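PDB 3WA7: tannase from Lactobacillus plantarum, which hydrolyses the ester bonds of tannins, as a tannase of the alpha/beta-hydrolase class that probably works through a serine nucleophile. Local coordinates for residues A263-S266 / T267-N270; A287-G290 / S291-V295; G112-G115 / R116-D120. All coordinates share one frame; numbering follows the deposited sequence.

Contact 1: A263-S266 / T267-N270; sequences AQFS and TYLN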
loop_
_atom_site.group_PDB
_atom_site.type_symbol
_atom_site.label_atom_id
_atom_site.label_comp_id
_atom_site.label_asym_id
_atom_site.label_seq_id
_atom_site.Cartn_x
_atom_site.Cartn_y
_atom_site.Cartn_z
ATOM N N ALA A 263 -21.500 11.392 8.924
ATOM C CA ALA A 263 -21.950 11.377 10.310
ATOM C C ALA A 263 -21.448 10.129 11.032
ATOM O O ALA A 263 -20.985 10.203 12.171
ATOM C CB ALA A 263 -23.474 11.429 10.363
ATOM N N GLN A 264 -21.540 8.982 10.371
ATOM C CA GLN A 264 -21.099 7.746 10.993
ATOM C C GLN A 264 -19.585 7.677 11.190
ATOM O O GLN A 264 -19.105 6.969 12.076
ATOM C CB GLN A 264 -21.611 6.544 10.198
ATOM C CG GLN A 264 -23.107 6.292 10.392
ATOM C CD GLN A 264 -23.506 6.230 11.862
ATOM O OE1 GLN A 264 -23.820 7.250 12.483
ATOM N NE2 GLN A 264 -23.478 5.031 12.429
ATOM N N PHE A 265 -18.829 8.419 10.386
ATOM C CA PHE A 265 -17.381 8.410 10.553
ATOM C C PHE A 265 -17.005 8.958 11.932
ATOM O O PHE A 265 -16.014 8.529 12.520
ATOM C CB PHE A 265 -16.685 9.251 9.476
ATOM C CG PHE A 265 -15.182 9.192 9.546
ATOM C CD1 PHE A 265 -14.509 7.996 9.303
ATOM C CD2 PHE A 265 -14.438 10.327 9.864
ATOM C CE1 PHE A 265 -13.120 7.928 9.376
ATOM C CE2 PHE A 265 -13.046 10.274 9.941
ATOM C CZ PHE A 265 -12.385 9.065 9.695
ATOM N N SER A 266 -17.781 9.909 12.450
ATOM C CA SER A 266 -17.467 10.464 13.769
ATOM C C SER A 266 -17.498 9.363 14.818
ATOM O O SER A 266 -16.626 9.284 15.680
ATOM C CB SER A 266 -18.456 11.572 14.156
ATOM O OG SER A 266 -18.324 12.697 13.307
ATOM N N THR A 267 -18.504 8.501 14.738
ATOM C CA THR A 267 -18.622 7.412 15.692
ATOM C C THR A 267 -17.466 6.432 15.543
ATOM O O THR A 267 -16.871 6.006 16.531
ATOM C CB THR A 267 -19.955 6.677 15.509
ATOM O OG1 THR A 267 -21.025 7.604 15.732
ATOM C CG2 THR A 267 -20.076 5.523 16.498
ATOM N N TYR A 268 -17.159 6.073 14.303
ATOM C CA TYR A 268 -16.060 5.158 14.034
ATOM C C TYR A 268 -14.744 5.746 14.545
ATOM O O TYR A 268 -13.997 5.098 15.281
ATOM C CB TYR A 268 -15.938 4.897 12.530
ATOM C CG TYR A 268 -14.653 4.186 12.170
ATOM C CD1 TYR A 268 -14.415 2.878 12.590
ATOM C CD2 TYR A 268 -13.647 4.844 11.461
ATOM C CE1 TYR A 268 -13.202 2.242 12.315
ATOM C CE2 TYR A 268 -12.435 4.220 11.183
ATOM C CZ TYR A 268 -12.219 2.919 11.612
ATOM O OH TYR A 268 -11.019 2.299 11.336
ATOM N N LEU A 269 -14.461 6.980 14.145
ATOM C CA LEU A 269 -13.228 7.639 14.557
ATOM C C LEU A 269 -13.119 7.714 16.078
ATOM O O LEU A 269 -12.096 7.338 16.656
ATOM C CB LEU A 269 -13.156 9.043 13.938
ATOM C CG LEU A 269 -11.874 9.883 14.064
ATOM C CD1 LEU A 269 -11.780 10.512 15.447
ATOM C CD2 LEU A 269 -10.657 9.016 13.755
ATOM N N ASN A 270 -14.174 8.180 16.736
ATOM C CA ASN A 270 -14.139 8.298 18.188
ATOM C C ASN A 270 -13.897 6.976 18.911
ATOM O O ASN A 270 -13.158 6.932 19.895
ATOM C CB ASN A 270 -15.436 8.927 18.707
ATOM C CG ASN A 270 -15.577 10.380 18.305
ATOM O OD1 ASN A 270 -14.610 11.013 17.877
ATOM N ND2 ASN A 270 -16.784 10.925 18.454
#
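Three consecutive i to i+4 hydrogen bonds tie 263-266 to 267-270, and they account for the backbone N-H groups of Y268, L269 and N270. Y268 N reaches Q264 O at 3.1 Å. L269 N meets F265 O at 2.7 Å with an almost straight N-H...O angle of 170°. The third bond runs from N270 N to S266 O at 2.9 Å. This is the regular alpha-helical pattern, here in the last turns of helix 252-271, whose buried side packs on helix 209-220 of the alpha/beta-hydrolase chain.

The polar ends of S266, Y268 and N270 bond to residues outside the helix. N270 OD1 accepts from L284 N, which attaches the following loop to this turn, and in the conformer described S266 OG bonds N285 O; Y268 OH is bonded to N208 ND2. With CG anti to the backbone N in both F265 (chi1 -176°) and Y268, the two rings leave the helix on the same flank. F265 CE1 comes against the edge of the Y268 ring, near its plane, 3.8 Å from Y268 CD2. L269 CB sits over one face of the F265 ring, offset toward the rim and 4.2 Å from F265 CE2. Beyond this pair, F265 meets the ring of W218 and Y268 stacks with H211.

Contact 2: A287-G290 / S291-V295; sequences AGMG and SFRDV. With SO4 (sulfate ion), chain B.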
loop_
_atom_site.group_PDB
_atom_site.type_symbol
_atom_site.label_atom_id
_atom_site.label_comp_id
_atom_site.label_asym_id
_atom_site.label_seq_id
_atom_site.Cartn_x
_atom_site.Cartn_y
_atom_site.Cartn_z
ATOM N N ALA A 287 -20.701 17.135 13.561
ATOM C CA ALA A 287 -20.535 17.860 12.299
ATOM C C ALA A 287 -19.211 17.603 11.575
ATOM O O ALA A 287 -18.925 18.232 10.557
ATOM C CB ALA A 287 -20.710 19.356 12.542
ATOM N N GLY A 288 -18.404 16.684 12.093
ATOM C CA GLY A 288 -17.135 16.390 11.450
ATOM C C GLY A 288 -16.027 17.351 11.843
ATOM O O GLY A 288 -14.977 17.399 11.203
HETATM N N MSE A 289 -16.269 18.126 12.897
HETATM C CA MSE A 289 -15.286 19.086 13.398
HETATM C C MSE A 289 -14.672 18.509 14.669
HETATM O O MSE A 289 -15.228 17.588 15.267
HETATM C CB MSE A 289 -15.959 20.418 13.745
HETATM C CG MSE A 289 -16.817 21.016 12.644
HETATM SE SE MSE A 289 -15.832 21.400 11.033
HETATM C CE MSE A 289 -14.763 22.876 11.659
ATOM N N GLY A 290 -13.530 19.043 15.086
ATOM C CA GLY A 290 -12.926 18.539 16.305
ATOM C C GLY A 290 -11.425 18.352 16.280
ATOM O O GLY A 290 -10.753 18.676 15.299
ATOM N N SER A 291 -10.898 17.806 17.370
ATOM C CA SER A 291 -9.464 17.599 17.493
ATOM C C SER A 291 -8.857 16.767 16.370
ATOM O O SER A 291 -7.742 17.049 15.927
ATOM C CB SER A 291 -9.136 16.979 18.855
ATOM O OG SER A 291 -9.920 15.831 19.109
ATOM N N PHE A 292 -9.573 15.752 15.893
ATOM C CA PHE A 292 -9.026 14.943 14.810
ATOM C C PHE A 292 -8.962 15.751 13.519
ATOM O O PHE A 292 -8.002 15.637 12.757
ATOM C CB PHE A 292 -9.857 13.684 14.560
ATOM C CG PHE A 292 -9.272 12.791 13.501
ATOM C CD1 PHE A 292 -8.140 12.021 13.768
ATOM C CD2 PHE A 292 -9.815 12.760 12.223
ATOM C CE1 PHE A 292 -7.560 11.236 12.772
ATOM C CE2 PHE A 292 -9.241 11.977 11.220
ATOM C CZ PHE A 292 -8.113 11.216 11.494
ATOM N N ARG A 293 -9.985 16.560 13.262
ATOM C CA ARG A 293 -9.987 17.378 12.055
ATOM C C ARG A 293 -8.790 18.330 12.101
ATOM O O ARG A 293 -8.145 18.587 11.080
ATOM C CB ARG A 293 -11.280 18.186 11.948
ATOM C CG ARG A 293 -11.373 18.999 10.663
ATOM C CD ARG A 293 -12.628 19.854 10.622
ATOM N NE ARG A 293 -12.774 20.572 9.355
ATOM C CZ ARG A 293 -13.327 20.063 8.258
ATOM N NH1 ARG A 293 -13.800 18.823 8.262
ATOM N NH2 ARG A 293 -13.410 20.797 7.154
ATOM N N ASP A 294 -8.502 18.850 13.293
ATOM C CA ASP A 294 -7.372 19.760 13.484
ATOM C C ASP A 294 -6.077 19.104 13.009
ATOM O O ASP A 294 -5.219 19.760 12.416
ATOM C CB ASP A 294 -7.214 20.127 14.967
ATOM C CG ASP A 294 -8.221 21.163 15.443
ATOM O OD1 ASP A 294 -9.112 21.568 14.665
ATOM O OD2 ASP A 294 -8.112 21.576 16.618
ATOM N N VAL A 295 -5.936 17.809 13.285
ATOM C CA VAL A 295 -4.739 17.070 12.897
ATOM C C VAL A 295 -4.589 17.024 11.385
ATOM O O VAL A 295 -3.500 17.246 10.857
ATOM C CB VAL A 295 -4.765 15.627 13.463
ATOM C CG1 VAL A 295 -3.559 14.839 12.964
ATOM C CG2 VAL A 295 -4.753 15.676 14.982
HETATM S S SO4 B . -11.976 24.141 8.335
HETATM O O1 SO4 B . -10.539 24.440 8.197
HETATM O O2 SO4 B . -12.495 23.535 7.099
HETATM O O3 SO4 B . -12.181 23.214 9.462
HETATM O O4 SO4 B . -12.708 25.396 8.601
HETATM O O HOH W 1 -11.904 21.290 13.778
#
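The backbone of 287-290 runs up to G290, the N-cap residue of helix 291-309, and G290 O accepts D294 N at 3.0 Å to close the first helical turn. G290 has phi 138° and psi -176°, a conformation that calls for glycine. The start of this helix also helps to hold a sulfate ion, probably from the crystallisation liquor, through R293. With CG anti to the backbone N (chi1 -177°) and the chain extended from CG to NE, R293 lies back along the preceding loop. R293 CD approaches G288 O at 3.4 Å, and R293 NH1 makes a weak, bent hydrogen bond to the same oxygen, which is also bonded by W218 NE1. The selenium of selenomethionine M289 covers one face of the guanidinium group, its SE 3.6 Å from R293 NE; two further bends in the M289 chain fold it back there.

At the guanidinium edge the sulfate takes two nearly straight bonds, one from R293 NE and one from NH2, with R297 and the backbone N-H groups of L332 and S333 completing its site. D294 has R297 as its salt-bridge partner, yet its carboxylate also faces the cap: a single water accepts from G290 N at 3.1 Å and donates to D294 OD1 at 2.9 Å. Of the two sulfate bonds the shorter is R293 NE to O3, at 2.7 Å.

Contact 3: G112-G115 / R116-D120; sequences GIRG and RTTVD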
loop_
_atom_site.group_PDB
_atom_site.type_symbol
_atom_site.label_atom_id
_atom_site.label_comp_id
_atom_site.label_asym_id
_atom_site.label_seq_id
_atom_site.Cartn_x
_atom_site.Cartn_y
_atom_site.Cartn_z
ATOM N N GLY A 112 5.794 -12.253 -7.676
ATOM C CA GLY A 112 4.572 -12.040 -8.432
ATOM C C GLY A 112 3.448 -12.347 -7.459
ATOM O O GLY A 112 3.549 -13.295 -6.679
ATOM N N ILE A 113 2.380 -11.558 -7.506
ATOM C CA ILE A 113 1.259 -11.710 -6.585
ATOM C C ILE A 113 -0.087 -11.826 -7.299
ATOM O O ILE A 113 -0.395 -11.030 -8.181
ATOM C CB ILE A 113 1.195 -10.482 -5.633
ATOM C CG1 ILE A 113 2.531 -10.319 -4.903
ATOM C CG2 ILE A 113 0.042 -10.627 -4.654
ATOM C CD1 ILE A 113 2.875 -11.473 -3.973
ATOM N N ARG A 114 -0.887 -12.817 -6.913
ATOM C CA ARG A 114 -2.208 -13.000 -7.512
ATOM C C ARG A 114 -3.105 -11.800 -7.227
ATOM O O ARG A 114 -2.984 -11.155 -6.182
ATOM C CB ARG A 114 -2.882 -14.253 -6.954
ATOM C CG ARG A 114 -2.371 -15.563 -7.515
ATOM C CD ARG A 114 -3.052 -16.709 -6.794
ATOM N NE ARG A 114 -2.601 -16.803 -5.409
ATOM C CZ ARG A 114 -3.205 -17.523 -4.469
ATOM N NH1 ARG A 114 -4.305 -18.209 -4.752
ATOM N NH2 ARG A 114 -2.686 -17.587 -3.250
ATOM N N GLY A 115 -4.018 -11.527 -8.156
ATOM C CA GLY A 115 -4.944 -10.416 -8.017
ATOM C C GLY A 115 -6.368 -10.855 -8.299
ATOM O O GLY A 115 -6.598 -11.992 -8.717
ATOM N N ARG A 116 -7.317 -9.942 -8.108
ATOM C CA ARG A 116 -8.741 -10.235 -8.284
ATOM C C ARG A 116 -9.177 -10.807 -9.626
ATOM O O ARG A 116 -10.225 -11.441 -9.714
ATOM C CB ARG A 116 -9.571 -8.982 -7.964
ATOM C CG ARG A 116 -9.266 -7.762 -8.837
ATOM C CD ARG A 116 -9.903 -6.514 -8.230
ATOM N NE ARG A 116 -9.548 -5.284 -8.937
ATOM C CZ ARG A 116 -10.161 -4.834 -10.028
ATOM N NH1 ARG A 116 -11.174 -5.511 -10.559
ATOM N NH2 ARG A 116 -9.768 -3.696 -10.585
ATOM N N THR A 117 -8.380 -10.597 -10.667
ATOM C CA THR A 117 -8.716 -11.105 -11.992
ATOM C C THR A 117 -8.001 -12.415 -12.323
ATOM O O THR A 117 -8.245 -13.009 -13.373
ATOM C CB THR A 117 -8.365 -10.075 -13.090
ATOM O OG1 THR A 117 -7.000 -9.665 -12.939
ATOM C CG2 THR A 117 -9.275 -8.856 -12.999
ATOM N N THR A 118 -7.120 -12.862 -11.435
ATOM C CA THR A 118 -6.377 -14.098 -11.659
ATOM C C THR A 118 -7.287 -15.321 -11.683
ATOM O O THR A 118 -8.074 -15.537 -10.762
ATOM C CB THR A 118 -5.316 -14.330 -10.564
ATOM O OG1 THR A 118 -4.370 -13.255 -10.579
ATOM C CG2 THR A 118 -4.582 -15.652 -10.804
ATOM N N VAL A 119 -7.183 -16.115 -12.742
ATOM C CA VAL A 119 -7.983 -17.328 -12.846
ATOM C C VAL A 119 -7.024 -18.485 -13.057
ATOM O O VAL A 119 -5.906 -18.285 -13.540
ATOM C CB VAL A 119 -8.975 -17.274 -14.034
ATOM C CG1 VAL A 119 -9.961 -16.134 -13.838
ATOM C CG2 VAL A 119 -8.219 -17.108 -15.345
ATOM N N ASP A 120 -7.441 -19.689 -12.678
ATOM C CA ASP A 120 -6.585 -20.846 -12.870
ATOM C C ASP A 120 -6.794 -21.399 -14.279
ATOM O O ASP A 120 -7.485 -20.794 -15.100
ATOM C CB ASP A 120 -6.855 -21.926 -11.807
ATOM C CG ASP A 120 -8.270 -22.488 -11.871
ATOM O OD1 ASP A 120 -8.964 -22.269 -12.882
ATOM O OD2 ASP A 120 -8.679 -23.163 -10.905
#
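G115 and T118 are joined by two hydrogen bonds, one through the backbone and one through a side chain. The backbone bond runs from T118 N to G115 O at 2.9 Å. Its donor stands well above the carbonyl plane, and the C=O...N angle is only 129°, so the approach is from over the carbonyl and not off its end. The second bond runs the other way: G115 N gives its hydrogen to T118 OG1 at 3.0 Å, in a nearly straight line of 174°. T118 OG1 can receive it because the hydroxyl is anti to its own carbonyl carbon (chi1 -61°), which brings it back across the turn.

The backbone bond closes a type I beta turn from G115 to T118, with R116 and T117 at its corners, and the hydroxyl bond braces it. T118 CB also lies close against the turn, 3.2 Å from G115 O. The turn belongs to the long loop that leads from strand 107-111 of the central alpha/beta-hydrolase sheet to helix 131-145. A valine in place of T118 would probably leave G115 N, in a buried residue, without its hydroxyl acceptor.

The apolar contact is slighter. T118 CG2 meets R114 CG at 4.0 Å, the two side chains crossing at about a right angle.

Charged groups at the two sides are anchored outside the turn. R114 bends at chi3 to place its NE in a salt bridge with D135 of helix 131-145. R116 extends from the first corner, its NE hydrogen-bonded to G77 O and its NH1 to N359 OD1.

How the contacts relate
Contacts 1 and 2 are neighbours, with centres 11 Å apart, and the helices 252-271 and 291-309 that carry them follow each other in the chain. They meet through packing: L269 CD1 lies 3.8 Å from F292 CB. W218 touches both contacts, and N285 and L284 of the intervening loop tie them further. Contact 3 stands apart, about 34 Å from contact 1 and 40 Å from contact 2 between centres, on the opposite side of the chain's centre from contact 2. The sulfate belongs to contact 2 alone, whereas the likely catalytic triad, S163, D419 and H451, is made of residues outside all three contacts.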